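Local structure of vestitone reductase (Medicago sativa, 2P4H) at residues W16-L21 / T46-A51; N24-N29 / Y236-S241; S145-L150 / S163-E168; A206-L211 / T220-V225; E215-T220 / D276-I281. The protein catalyses the stereospecific NADPH-dependent reduction of (3R)-vestitone to its isoflavan alcohol, the penultimate step in the biosynthesis of the phytoalexin medicarpin, which serves plant defence. All blocks are in the same frame, centred on the assembly; numbering follows the deposited sequence.

Contact 1 of 5, residues W16-L21 / T46-A51; sequences WIIKSL and TNLPGA
Leu48 reaches across to Ile18 and Lys19 on helix 12-23, the first helix of the Rossmann fold, which follows the strand carrying the chain into the glycine-rich GxGxxG turn of Gly9, Gly11 and Gly14. The apolar part rests on one methyl group. Leu48 CD1 lies 3.9 Å from Lys19 CA, and the same CD1 is 4.1 Å from Ile18 CG2, so it settles against the helix backbone between two successive side chains. Ile18 and Leu48 cross at about a right angle. Ile18 suits its place because its branched chain also packs on Val28 and Thr30 of strand 27-31 and lies close to Gly9, predicted to bind NADP(+). Of its side chain Lys19 gives the contact just the aliphatic root, CB, beside CA: with CG anti to the backbone N (chi1 172°), the chain leads outward from the helix, past the Trp16 ring, with CD over one face near the rim, and NZ forms a salt bridge with Glu23.

The polar part is bridged by water, which donates to Lys19 O at 3.0 Å and, more weakly, to Pro49 O. Pro49 and Gly50 form the middle of a type II turn; the positive phi of Gly50 (87°) would jam a side chain against the preceding carbonyl. Gly50 also N-caps helix 51-54, and the turn is closed by Ala51 N donating to Leu48 O at 3.0 Å.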
# COMPACT_ATOMS: atom_id res chain seq x y z
N TRP A 16 5.40 -7.37 -4.84
CA TRP A 16 6.13 -7.75 -3.64
C TRP A 16 5.31 -8.76 -2.83
O TRP A 16 5.86 -9.71 -2.27
CB TRP A 16 6.46 -6.54 -2.76
CG TRP A 16 7.43 -6.92 -1.69
CD1 TRP A 16 7.13 -7.31 -0.41
CD2 TRP A 16 8.84 -7.09 -1.84
NE1 TRP A 16 8.27 -7.72 0.24
CE2 TRP A 16 9.34 -7.60 -0.62
CE3 TRP A 16 9.73 -6.88 -2.90
CZ2 TRP A 16 10.69 -7.90 -0.43
CZ3 TRP A 16 11.08 -7.17 -2.71
CH2 TRP A 16 11.54 -7.68 -1.49
N ILE A 17 4.00 -8.55 -2.78
CA ILE A 17 3.13 -9.46 -2.06
C ILE A 17 3.14 -10.84 -2.72
O ILE A 17 3.10 -11.86 -2.03
CB ILE A 17 1.69 -8.89 -1.98
CG1 ILE A 17 1.66 -7.77 -0.93
CG2 ILE A 17 0.69 -9.98 -1.62
CD1 ILE A 17 0.31 -7.10 -0.76
N ILE A 18 3.20 -10.89 -4.05
CA ILE A 18 3.25 -12.18 -4.75
C ILE A 18 4.54 -12.89 -4.36
O ILE A 18 4.55 -14.08 -4.07
CB ILE A 18 3.19 -11.99 -6.28
CG1 ILE A 18 1.77 -11.55 -6.69
CG2 ILE A 18 3.58 -13.28 -6.99
CD1 ILE A 18 1.60 -11.28 -8.16
N LYS A 19 5.64 -12.14 -4.36
CA LYS A 19 6.95 -12.68 -3.98
C LYS A 19 6.86 -13.29 -2.58
O LYS A 19 7.27 -14.42 -2.34
CB LYS A 19 7.99 -11.55 -4.01
CG LYS A 19 9.36 -11.92 -3.47
CD LYS A 19 10.28 -10.71 -3.52
CE LYS A 19 11.65 -11.00 -2.92
NZ LYS A 19 11.59 -11.26 -1.46
N SER A 20 6.29 -12.51 -1.66
CA SER A 20 6.13 -12.93 -0.27
C SER A 20 5.25 -14.16 -0.12
O SER A 20 5.59 -15.09 0.63
CB SER A 20 5.53 -11.77 0.54
OG SER A 20 5.20 -12.17 1.85
N LEU A 21 4.12 -14.18 -0.81
CA LEU A 21 3.21 -15.32 -0.73
C LEU A 21 3.90 -16.61 -1.19
O LEU A 21 3.77 -17.65 -0.55
CB LEU A 21 1.97 -15.06 -1.58
CG LEU A 21 0.94 -14.11 -0.97
CD1 LEU A 21 -0.07 -13.69 -2.03
CD2 LEU A 21 0.25 -14.79 0.21
N THR A 46 7.35 -14.17 -13.19
CA THR A 46 7.50 -15.58 -13.52
C THR A 46 8.86 -16.14 -13.14
O THR A 46 9.03 -17.36 -13.04
CB THR A 46 7.24 -15.84 -15.02
OG1 THR A 46 8.14 -15.05 -15.82
CG2 THR A 46 5.81 -15.49 -15.39
N ASN A 47 9.83 -15.26 -12.92
CA ASN A 47 11.17 -15.69 -12.53
C ASN A 47 11.30 -15.79 -11.01
O ASN A 47 12.31 -16.28 -10.50
CB ASN A 47 12.23 -14.73 -13.07
CG ASN A 47 12.43 -14.87 -14.57
OD1 ASN A 47 12.59 -15.97 -15.09
ND2 ASN A 47 12.42 -13.74 -15.27
N LEU A 48 10.28 -15.33 -10.29
CA LEU A 48 10.31 -15.40 -8.83
C LEU A 48 10.31 -16.86 -8.40
O LEU A 48 9.65 -17.70 -9.01
CB LEU A 48 9.08 -14.70 -8.24
CG LEU A 48 8.93 -13.19 -8.40
CD1 LEU A 48 7.60 -12.75 -7.81
CD2 LEU A 48 10.08 -12.46 -7.71
N PRO A 49 11.07 -17.18 -7.34
CA PRO A 49 11.13 -18.56 -6.86
C PRO A 49 9.74 -19.13 -6.59
O PRO A 49 8.93 -18.51 -5.90
CB PRO A 49 11.97 -18.44 -5.59
CG PRO A 49 12.90 -17.32 -5.92
CD PRO A 49 11.97 -16.31 -6.57
N GLY A 50 9.46 -20.31 -7.15
CA GLY A 50 8.17 -20.95 -6.95
C GLY A 50 7.07 -20.55 -7.91
O GLY A 50 6.00 -21.17 -7.92
N ALA A 51 7.31 -19.53 -8.73
CA ALA A 51 6.30 -19.06 -9.67
C ALA A 51 5.97 -20.04 -10.79
O ALA A 51 4.81 -20.21 -11.16
CB ALA A 51 6.74 -17.72 -10.26
O HOH W 1 9.18 -15.59 -4.36

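Contact 2 of 5, residues N24-N29 / Y236-S241; sequences NGYSVN and YLLENS
Tyr26 sends its whole ring across to the end of helix 227-239 and has more surface buried there than either Glu239 or Leu238, the two residues it meets. The phenol does two jobs. Its OH donates a very short hydrogen bond, 2.5 Å, from Tyr26 OH to Glu239 OE2, and the carboxylate oxygen sits at the ring's edge, near the ring plane. Ring and carboxylate planes are turned 34° against each other. An extended chain beyond CG carries the Glu239 carboxylate from the last turn of the helix to the hydroxyl. Beside the hydroxyl-bearing carbon, Leu238 CD2 approaches obliquely and comes within 3.8 Å of Tyr26 CE2, the two side chains arriving from opposite directions. CG anti to the backbone N (chi1 167°) turns the Leu238 methyl toward the ring; Leu238 is buried, which suits leucine, whereas Glu239 is exposed, which suits a charge. A phenylalanine in place of Tyr26 would probably keep the packing on Leu238 but leave the Glu239 carboxylate without its hydroxyl donor and set it free to turn.

The end of helix 227-239 is tied off by Asn240: both its backbone N and its ND2 donate to Tyr236 O, the side-chain bond being 2.9 Å from Asn240 ND2 to Tyr236 O. On the other segment Gly25, at positive phi, ends helix 12-23 in a Schellman motif, with Tyr26 N bonded to Leu21 O and Gly25 N to Leu22 O; this is the turn from the first helix into the second strand of a Rossmann fold.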
# COMPACT_ATOMS: atom_id res chain seq x y z
N ASN A 24 6.32 -17.90 1.31
CA ASN A 24 5.65 -18.44 2.49
C ASN A 24 4.79 -19.68 2.28
O ASN A 24 4.00 -20.04 3.14
CB ASN A 24 4.84 -17.33 3.16
CG ASN A 24 5.71 -16.37 3.95
OD1 ASN A 24 6.26 -16.73 4.99
ND2 ASN A 24 5.86 -15.15 3.45
N GLY A 25 4.96 -20.33 1.13
CA GLY A 25 4.22 -21.55 0.86
C GLY A 25 2.85 -21.47 0.22
O GLY A 25 2.17 -22.49 0.11
N TYR A 26 2.43 -20.29 -0.20
CA TYR A 26 1.12 -20.15 -0.85
C TYR A 26 1.23 -20.24 -2.36
O TYR A 26 2.31 -20.08 -2.93
CB TYR A 26 0.48 -18.80 -0.52
CG TYR A 26 0.02 -18.62 0.90
CD1 TYR A 26 0.90 -18.22 1.91
CD2 TYR A 26 -1.32 -18.81 1.24
CE1 TYR A 26 0.45 -18.01 3.21
CE2 TYR A 26 -1.78 -18.62 2.54
CZ TYR A 26 -0.89 -18.22 3.52
OH TYR A 26 -1.35 -18.01 4.80
N SER A 27 0.10 -20.52 -3.00
CA SER A 27 0.03 -20.54 -4.46
C SER A 27 -0.64 -19.20 -4.76
O SER A 27 -1.33 -18.65 -3.90
CB SER A 27 -0.80 -21.72 -4.97
OG SER A 27 -2.08 -21.78 -4.36
N VAL A 28 -0.44 -18.67 -5.96
CA VAL A 28 -0.99 -17.36 -6.28
C VAL A 28 -1.67 -17.21 -7.64
O VAL A 28 -1.16 -17.66 -8.66
CB VAL A 28 0.13 -16.29 -6.21
CG1 VAL A 28 -0.43 -14.91 -6.52
CG2 VAL A 28 0.76 -16.31 -4.83
N ASN A 29 -2.83 -16.56 -7.62
CA ASN A 29 -3.58 -16.24 -8.83
C ASN A 29 -3.44 -14.73 -8.89
O ASN A 29 -3.53 -14.07 -7.85
CB ASN A 29 -5.07 -16.58 -8.69
CG ASN A 29 -5.36 -18.06 -8.88
OD1 ASN A 29 -6.50 -18.49 -8.69
ND2 ASN A 29 -4.35 -18.82 -9.27
N TYR A 236 -0.62 -12.17 7.97
CA TYR A 236 -1.05 -12.27 9.36
C TYR A 236 -2.57 -12.15 9.49
O TYR A 236 -3.21 -12.96 10.16
CB TYR A 236 -0.39 -11.17 10.20
CG TYR A 236 -0.76 -11.25 11.66
CD1 TYR A 236 -0.08 -12.11 12.53
CD2 TYR A 236 -1.84 -10.52 12.17
CE1 TYR A 236 -0.47 -12.24 13.86
CE2 TYR A 236 -2.24 -10.65 13.50
CZ TYR A 236 -1.55 -11.50 14.34
OH TYR A 236 -1.93 -11.62 15.65
N LEU A 237 -3.14 -11.14 8.84
CA LEU A 237 -4.58 -10.93 8.91
C LEU A 237 -5.38 -12.01 8.19
O LEU A 237 -6.55 -12.23 8.48
CB LEU A 237 -4.92 -9.53 8.37
CG LEU A 237 -4.34 -8.42 9.26
CD1 LEU A 237 -4.45 -7.08 8.56
CD2 LEU A 237 -5.08 -8.41 10.59
N LEU A 238 -4.74 -12.68 7.24
CA LEU A 238 -5.41 -13.77 6.52
C LEU A 238 -5.43 -15.02 7.40
O LEU A 238 -6.42 -15.75 7.43
CB LEU A 238 -4.66 -14.09 5.22
CG LEU A 238 -5.05 -15.40 4.53
CD1 LEU A 238 -6.48 -15.32 4.02
CD2 LEU A 238 -4.09 -15.68 3.38
N GLU A 239 -4.34 -15.25 8.12
CA GLU A 239 -4.19 -16.44 8.97
C GLU A 239 -4.75 -16.33 10.39
O GLU A 239 -5.01 -17.34 11.03
CB GLU A 239 -2.72 -16.85 9.05
CG GLU A 239 -2.04 -17.05 7.70
CD GLU A 239 -0.59 -17.50 7.83
OE1 GLU A 239 0.07 -17.13 8.82
OE2 GLU A 239 -0.10 -18.21 6.92
N ASN A 240 -4.91 -15.10 10.88
CA ASN A 240 -5.42 -14.89 12.23
C ASN A 240 -6.78 -14.21 12.21
O ASN A 240 -6.93 -13.10 11.69
CB ASN A 240 -4.41 -14.05 13.02
CG ASN A 240 -3.08 -14.77 13.21
OD1 ASN A 240 -2.91 -15.55 14.15
ND2 ASN A 240 -2.15 -14.54 12.29
N SER A 241 -7.76 -14.89 12.79
CA SER A 241 -9.14 -14.42 12.81
C SER A 241 -9.46 -13.23 13.72
O SER A 241 -10.46 -13.25 14.45
CB SER A 241 -10.07 -15.58 13.16
OG SER A 241 -9.74 -16.14 14.42

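Contact 3 of 5, residues S145-L150 / S163-E168; sequences SDVDLL and SKTLAE
Ser145 and Thr165 bring the two backbones closest, their CA atoms 6.6 Å apart, where the loop leading into helix 147-153 passes beside helix 158-177. Asp146 is the N-cap of the shorter helix. Its OD1 accepts from Leu149 N at 2.9 Å, the N-H...O angle being 160°, and the donor meets the oxygen from above the carboxylate plane. An aspartate suits this position because its short acidic chain can fold back onto an amide that the first turn leaves without a helical partner.

Among the side chains, Val147 CG2 is the central atom. It lies 3.8 Å from Thr165 CG2 and 3.9 Å from Leu166 CD2, both on helix 158-177. Val147 and Thr165 slide past each other in opposite directions, whereas Leu166 crosses Val147 at about a right angle. With OG1 beside the backbone N (chi1 -57°), Thr165 has CG2 anti to that N; the hydroxyl bonds to Ala161 O of its own helix and comes within 3.5 Å of Ser145 CB. Replacing Thr165 by an alanine would probably open a gap beside Val147 CG2 and Ser145 CB and leave Ala161 O without this hydroxyl partner.

Helix 158-177 also carries Tyr160, which by similarity binds NADP(+), with its side chain about 8 Å from that of Thr165. Ser145 OG bonds to Ser127 O and Phe131 N in the loop after strand 119-125, while Leu166 touches Thr97 and Ala167 touches Thr100 on helix 95-111. Helix 158-177 thus meets helices 95-111 and 147-153 and, through Lys164 on Ser125 and Ala167 on Tyr122, strand 119-125 of the sheet.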
# COMPACT_ATOMS: atom_id res chain seq x y z
N SER A 145 -10.92 11.25 5.70
CA SER A 145 -10.75 12.48 4.94
C SER A 145 -12.15 12.99 4.60
O SER A 145 -13.10 12.20 4.50
CB SER A 145 -9.96 12.22 3.65
OG SER A 145 -8.59 12.01 3.93
N ASP A 146 -12.27 14.30 4.42
CA ASP A 146 -13.54 14.95 4.10
C ASP A 146 -13.60 15.16 2.58
O ASP A 146 -12.93 16.04 2.04
CB ASP A 146 -13.61 16.30 4.81
CG ASP A 146 -14.97 16.96 4.71
OD1 ASP A 146 -15.57 16.92 3.62
OD2 ASP A 146 -15.42 17.53 5.73
N VAL A 147 -14.42 14.35 1.90
CA VAL A 147 -14.54 14.45 0.45
C VAL A 147 -15.07 15.80 -0.03
O VAL A 147 -14.61 16.33 -1.04
CB VAL A 147 -15.45 13.32 -0.10
CG1 VAL A 147 -15.69 13.51 -1.59
CG2 VAL A 147 -14.79 11.97 0.16
N ASP A 148 -16.04 16.37 0.69
CA ASP A 148 -16.59 17.66 0.29
C ASP A 148 -15.52 18.74 0.39
O ASP A 148 -15.41 19.60 -0.48
CB ASP A 148 -17.78 18.03 1.17
CG ASP A 148 -18.92 17.03 1.05
OD1 ASP A 148 -19.23 16.61 -0.08
OD2 ASP A 148 -19.50 16.66 2.10
N LEU A 149 -14.71 18.67 1.44
CA LEU A 149 -13.64 19.65 1.63
C LEU A 149 -12.58 19.48 0.55
O LEU A 149 -12.04 20.46 0.03
CB LEU A 149 -13.00 19.46 3.01
CG LEU A 149 -12.00 20.54 3.43
CD1 LEU A 149 -12.71 21.88 3.54
CD2 LEU A 149 -11.37 20.16 4.76
N LEU A 150 -12.27 18.23 0.21
CA LEU A 150 -11.28 17.95 -0.81
C LEU A 150 -11.70 18.53 -2.16
O LEU A 150 -10.89 19.14 -2.86
CB LEU A 150 -11.06 16.44 -0.95
CG LEU A 150 -10.20 15.76 0.12
CD1 LEU A 150 -10.39 14.26 0.05
CD2 LEU A 150 -8.74 16.14 -0.10
N SER A 163 -10.63 9.59 -4.42
CA SER A 163 -10.74 8.23 -4.93
C SER A 163 -10.54 7.19 -3.82
O SER A 163 -11.37 6.29 -3.65
CB SER A 163 -9.70 8.00 -6.04
OG SER A 163 -9.83 6.70 -6.60
N LYS A 164 -9.46 7.32 -3.08
CA LYS A 164 -9.15 6.39 -2.00
C LYS A 164 -10.20 6.39 -0.90
O LYS A 164 -10.57 5.34 -0.38
CB LYS A 164 -7.78 6.72 -1.39
CG LYS A 164 -6.61 6.77 -2.37
CD LYS A 164 -6.25 5.40 -2.93
CE LYS A 164 -7.15 5.00 -4.08
NZ LYS A 164 -6.67 3.76 -4.75
N THR A 165 -10.67 7.58 -0.53
CA THR A 165 -11.66 7.69 0.53
C THR A 165 -12.98 7.02 0.14
O THR A 165 -13.53 6.22 0.89
CB THR A 165 -11.92 9.17 0.89
OG1 THR A 165 -10.68 9.79 1.26
CG2 THR A 165 -12.90 9.28 2.05
N LEU A 166 -13.48 7.36 -1.05
CA LEU A 166 -14.73 6.78 -1.52
C LEU A 166 -14.61 5.27 -1.71
O LEU A 166 -15.53 4.52 -1.38
CB LEU A 166 -15.15 7.43 -2.84
CG LEU A 166 -15.52 8.91 -2.77
CD1 LEU A 166 -15.92 9.41 -4.15
CD2 LEU A 166 -16.65 9.12 -1.78
N ALA A 167 -13.48 4.83 -2.24
CA ALA A 167 -13.28 3.40 -2.47
C ALA A 167 -13.27 2.60 -1.18
O ALA A 167 -13.95 1.58 -1.07
CB ALA A 167 -11.98 3.17 -3.23
N GLU A 168 -12.52 3.06 -0.18
CA GLU A 168 -12.46 2.32 1.07
C GLU A 168 -13.81 2.28 1.76
O GLU A 168 -14.21 1.24 2.30
CB GLU A 168 -11.42 2.91 2.03
CG GLU A 168 -11.05 1.91 3.13
CD GLU A 168 -10.25 2.50 4.27
OE1 GLU A 168 -9.63 3.57 4.10
OE2 GLU A 168 -10.23 1.86 5.35

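Contact 4 of 5, residues A206-L211 / T220-V225; sequences ALVLVL and TRFHMV
The Phe222 ring comes obliquely up to Ala206 and Val208, its CE1 4.3 Å from Ala206 CA and its CZ 4.4 Å from Val208 CG1, and it also forms an edge-to-face pair with Phe189. Phe222 belongs to strand 219-226, the central strand of a small mixed sheet beside the seven-stranded Rossmann sheet; in extended short-chain dehydrogenases of this kind such a second lobe generally helps to form the substrate site.

Residues alternate along the strand. Phe222 and Met224 face segment 206-211, whereas His223 is turned the other way, where its ND1 bonds to Pro287 O. All four residues that touch are buried and apolar, as befits a helix-to-sheet interface with no hydrogen bond across it. The small Ala206 probably allows the chain here to come close to the strand, its CA 7.8 Å from that of Phe222, while Phe222 provides the bulk that reaches Val208 as well as Met259 of helix 256-266. Met224 also packs on Val191 and on Met308 and Phe309 of helix 305-319, a spread of partners to which its long, flexible chain is well suited.

Between Ala206 and Val208 the chain passes from helix 201-206 into the short helix 208-211. Leu207 is both the end of one and the N-cap of the next, and Leu207 O accepts from two amides, Val210 N at 2.9 Å and Leu211 N at 2.7 Å. The closest approach of the two segments belongs to Met224: bent at its last torsion (chi3 77°), the thioether delivers its terminal methyl to alanine, Met224 CE lying 3.6 Å from Ala206 CB.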
# COMPACT_ATOMS: atom_id res chain seq x y z
N ALA A 206 10.36 9.21 -0.80
CA ALA A 206 11.01 8.92 0.48
C ALA A 206 12.52 9.16 0.43
O ALA A 206 13.14 9.46 1.45
CB ALA A 206 10.72 7.48 0.89
N LEU A 207 13.10 9.02 -0.76
CA LEU A 207 14.54 9.20 -0.93
C LEU A 207 14.92 10.57 -1.49
O LEU A 207 16.00 10.74 -2.06
CB LEU A 207 15.11 8.10 -1.83
CG LEU A 207 15.00 6.67 -1.30
CD1 LEU A 207 15.73 5.72 -2.25
CD2 LEU A 207 15.61 6.59 0.09
N VAL A 208 14.04 11.55 -1.32
CA VAL A 208 14.29 12.89 -1.82
C VAL A 208 15.64 13.47 -1.39
O VAL A 208 16.29 14.19 -2.16
CB VAL A 208 13.14 13.85 -1.42
CG1 VAL A 208 13.04 13.96 0.09
CG2 VAL A 208 13.35 15.22 -2.05
N LEU A 209 16.09 13.16 -0.18
CA LEU A 209 17.37 13.70 0.29
C LEU A 209 18.59 13.10 -0.40
O LEU A 209 19.66 13.72 -0.41
CB LEU A 209 17.50 13.56 1.81
CG LEU A 209 16.52 14.37 2.67
CD1 LEU A 209 16.91 14.19 4.14
CD2 LEU A 209 16.56 15.84 2.29
N VAL A 210 18.46 11.91 -0.98
CA VAL A 210 19.59 11.29 -1.67
C VAL A 210 19.40 11.19 -3.18
O VAL A 210 20.37 11.03 -3.92
CB VAL A 210 19.89 9.88 -1.13
CG1 VAL A 210 20.29 9.95 0.34
CG2 VAL A 210 18.68 8.98 -1.32
N LEU A 211 18.15 11.30 -3.63
CA LEU A 211 17.82 11.20 -5.06
C LEU A 211 17.42 12.53 -5.68
O LEU A 211 17.63 12.76 -6.87
CB LEU A 211 16.66 10.22 -5.27
CG LEU A 211 16.95 8.72 -5.23
CD1 LEU A 211 15.64 7.94 -5.26
CD2 LEU A 211 17.80 8.35 -6.43
N THR A 220 7.49 17.15 4.64
CA THR A 220 8.57 17.34 5.60
C THR A 220 8.46 16.45 6.84
O THR A 220 9.30 16.52 7.74
CB THR A 220 8.69 18.82 6.00
OG1 THR A 220 7.40 19.33 6.35
CG2 THR A 220 9.27 19.63 4.84
N ARG A 221 7.41 15.64 6.91
CA ARG A 221 7.25 14.65 7.97
C ARG A 221 6.48 13.54 7.29
O ARG A 221 5.34 13.72 6.85
CB ARG A 221 6.49 15.16 9.19
CG ARG A 221 6.51 14.13 10.32
CD ARG A 221 5.97 14.68 11.62
NE ARG A 221 4.56 15.02 11.50
CZ ARG A 221 3.93 15.91 12.27
NH1 ARG A 221 4.60 16.54 13.23
NH2 ARG A 221 2.64 16.16 12.09
N PHE A 222 7.12 12.38 7.20
CA PHE A 222 6.58 11.22 6.50
C PHE A 222 6.06 10.08 7.36
O PHE A 222 6.77 9.62 8.26
CB PHE A 222 7.68 10.58 5.63
CG PHE A 222 8.30 11.49 4.61
CD1 PHE A 222 8.03 11.32 3.26
CD2 PHE A 222 9.21 12.48 4.98
CE1 PHE A 222 8.66 12.10 2.29
CE2 PHE A 222 9.85 13.28 4.01
CZ PHE A 222 9.56 13.08 2.67
N HIS A 223 4.82 9.63 7.11
CA HIS A 223 4.36 8.43 7.80
C HIS A 223 4.87 7.35 6.83
O HIS A 223 4.75 7.48 5.61
CB HIS A 223 2.83 8.37 8.03
CG HIS A 223 1.98 9.02 6.97
ND1 HIS A 223 0.91 9.82 7.30
CD2 HIS A 223 1.95 8.88 5.62
CE1 HIS A 223 0.25 10.15 6.20
NE2 HIS A 223 0.86 9.59 5.17
N MET A 224 5.49 6.30 7.38
CA MET A 224 6.10 5.26 6.54
C MET A 224 5.97 3.84 7.07
O MET A 224 5.65 3.62 8.25
CB MET A 224 7.60 5.57 6.39
CG MET A 224 7.93 7.04 6.09
SD MET A 224 9.70 7.37 5.98
CE MET A 224 10.04 6.71 4.35
N VAL A 225 6.23 2.87 6.19
CA VAL A 225 6.19 1.45 6.54
C VAL A 225 7.08 0.68 5.56
O VAL A 225 7.25 1.10 4.41
CB VAL A 225 4.74 0.87 6.47
CG1 VAL A 225 4.23 0.87 5.03
CG2 VAL A 225 4.72 -0.54 7.04

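Contact 5 of 5, residues E215-T220 / D276-I281; sequences EQIGVT and DELKEI
Thr220 OG1 and Ile281 O share a bound water, 2.9 Å from Thr220 OG1 and 2.8 Å from Ile281 O, to which it donates. The same hydroxyl has a second, weak hydrogen bond with Ala284 O. This bridge lies at the corner where strand 219-226 of the mixed sheet turns, facing two overlapping beta turns: type I from Asp276 to Lys279, then type II from Leu278 to Ile281.

Away from the water the contact is apolar. Thr220 holds OG1 in the crowded position between backbone N and carbonyl carbon (chi1 49°), leaving CG2 to pack 4.0 Å from Ile281 CG1 as the two chains slide past each other. A threonine fits here because it serves water with one branch and isoleucine with the other. Ile217 spans the type II turn: its CG2 meets Ile281 CG1 at 4.2 Å, and its CD1 lies 4.0 Å from Leu278 CD2. Ile217 and Thr220 also rest on Ile256 of helix 256-266.

The type II turn is closed by Ile281 N donating to Leu278 O. At the outer, exposed end, a salt bridge spans the type I turn: Lys279 NZ lies 2.9 Å from Asp276 OD1, engaging its anti lone pair.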
# COMPACT_ATOMS: atom_id res chain seq x y z
N GLU A 215 14.70 21.64 -4.13
CA GLU A 215 13.50 22.11 -4.83
C GLU A 215 12.41 21.05 -4.93
O GLU A 215 11.24 21.38 -5.16
CB GLU A 215 13.85 22.59 -6.24
CG GLU A 215 14.86 23.73 -6.29
CD GLU A 215 16.30 23.25 -6.30
OE1 GLU A 215 16.72 22.60 -5.32
OE2 GLU A 215 17.01 23.51 -7.29
N GLN A 216 12.77 19.79 -4.75
CA GLN A 216 11.80 18.70 -4.83
C GLN A 216 11.19 18.34 -3.48
O GLN A 216 10.43 17.38 -3.38
CB GLN A 216 12.44 17.47 -5.46
CG GLN A 216 12.75 17.62 -6.94
CD GLN A 216 13.40 16.39 -7.53
OE1 GLN A 216 14.51 16.02 -7.15
NE2 GLN A 216 12.70 15.74 -8.46
N ILE A 217 11.52 19.10 -2.45
CA ILE A 217 10.98 18.83 -1.12
C ILE A 217 9.55 19.36 -0.97
O ILE A 217 9.28 20.55 -1.17
CB ILE A 217 11.86 19.44 -0.01
CG1 ILE A 217 13.22 18.72 0.03
CG2 ILE A 217 11.17 19.33 1.34
CD1 ILE A 217 14.21 19.31 1.02
N GLY A 218 8.64 18.46 -0.62
CA GLY A 218 7.25 18.82 -0.42
C GLY A 218 6.87 18.38 0.98
O GLY A 218 6.63 19.21 1.86
N VAL A 219 6.82 17.07 1.19
CA VAL A 219 6.51 16.51 2.50
C VAL A 219 7.72 16.67 3.42
O VAL A 219 8.86 16.37 3.02
CB VAL A 219 6.15 15.01 2.37
CG1 VAL A 219 6.08 14.36 3.74
CG2 VAL A 219 4.83 14.87 1.64
N THR A 220 7.49 17.15 4.64
CA THR A 220 8.57 17.34 5.60
C THR A 220 8.46 16.45 6.84
O THR A 220 9.30 16.52 7.74
CB THR A 220 8.69 18.82 6.00
OG1 THR A 220 7.40 19.33 6.35
CG2 THR A 220 9.27 19.63 4.84
N ASP A 276 20.85 21.82 9.73
CA ASP A 276 20.95 23.28 9.66
C ASP A 276 20.44 23.82 8.33
O ASP A 276 19.75 24.85 8.30
CB ASP A 276 22.40 23.73 9.87
CG ASP A 276 22.50 25.21 10.16
OD1 ASP A 276 21.84 25.67 11.11
OD2 ASP A 276 23.24 25.92 9.43
N GLU A 277 20.75 23.14 7.23
CA GLU A 277 20.30 23.58 5.91
C GLU A 277 18.80 23.41 5.76
O GLU A 277 18.17 24.07 4.92
CB GLU A 277 21.05 22.80 4.82
CG GLU A 277 22.54 23.11 4.78
CD GLU A 277 23.31 22.28 3.78
OE1 GLU A 277 23.15 21.04 3.77
OE2 GLU A 277 24.08 22.86 3.00
N LEU A 278 18.21 22.55 6.58
CA LEU A 278 16.77 22.30 6.54
C LEU A 278 15.98 23.19 7.50
O LEU A 278 14.76 23.09 7.58
CB LEU A 278 16.47 20.83 6.86
CG LEU A 278 16.91 19.82 5.80
CD1 LEU A 278 16.90 18.41 6.36
CD2 LEU A 278 15.98 19.94 4.59
N LYS A 279 16.68 24.07 8.22
CA LYS A 279 16.03 24.96 9.17
C LYS A 279 14.93 25.79 8.51
O LYS A 279 15.12 26.35 7.44
CB LYS A 279 17.05 25.89 9.82
CG LYS A 279 17.79 25.26 10.99
CD LYS A 279 18.78 26.22 11.61
CE LYS A 279 19.34 25.67 12.91
NZ LYS A 279 19.92 24.31 12.73
N GLU A 280 13.78 25.87 9.18
CA GLU A 280 12.64 26.63 8.67
C GLU A 280 12.14 26.10 7.33
O GLU A 280 11.45 26.80 6.60
CB GLU A 280 13.00 28.11 8.53
CG GLU A 280 13.36 28.80 9.83
CD GLU A 280 13.62 30.28 9.65
OE1 GLU A 280 12.70 30.99 9.19
OE2 GLU A 280 14.74 30.74 9.96
N ILE A 281 12.50 24.86 7.01
CA ILE A 281 12.07 24.25 5.75
C ILE A 281 10.54 24.20 5.73
O ILE A 281 9.91 23.78 6.70
CB ILE A 281 12.63 22.81 5.60
CG1 ILE A 281 12.27 22.25 4.22
CG2 ILE A 281 12.08 21.91 6.70
CD1 ILE A 281 12.99 22.94 3.07
O HOH W 2 7.90 21.96 7.45

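The five contacts fall into three regions of the monomer. Contacts 1 and 2, with centres 13 Å apart, touch and share the first helix-to-strand passage of the Rossmann sheet, from helix 12-23 to strand 27-31. Contact 3 lies across the chain's centre from contact 1, about 33 Å away between centres, on the helix that carries Tyr160. Contacts 4 and 5, 11 Å apart, share Thr220 and strand 219-226 in the smaller mixed sheet. Along the chain the segments of contacts 1 and 2 alternate, as do those of 4 and 5, while contacts 3 and 4 fall within the long span between the segments of contact 2. Strand 219-226 runs into helix 227-239, returning the chain to the Rossmann domain.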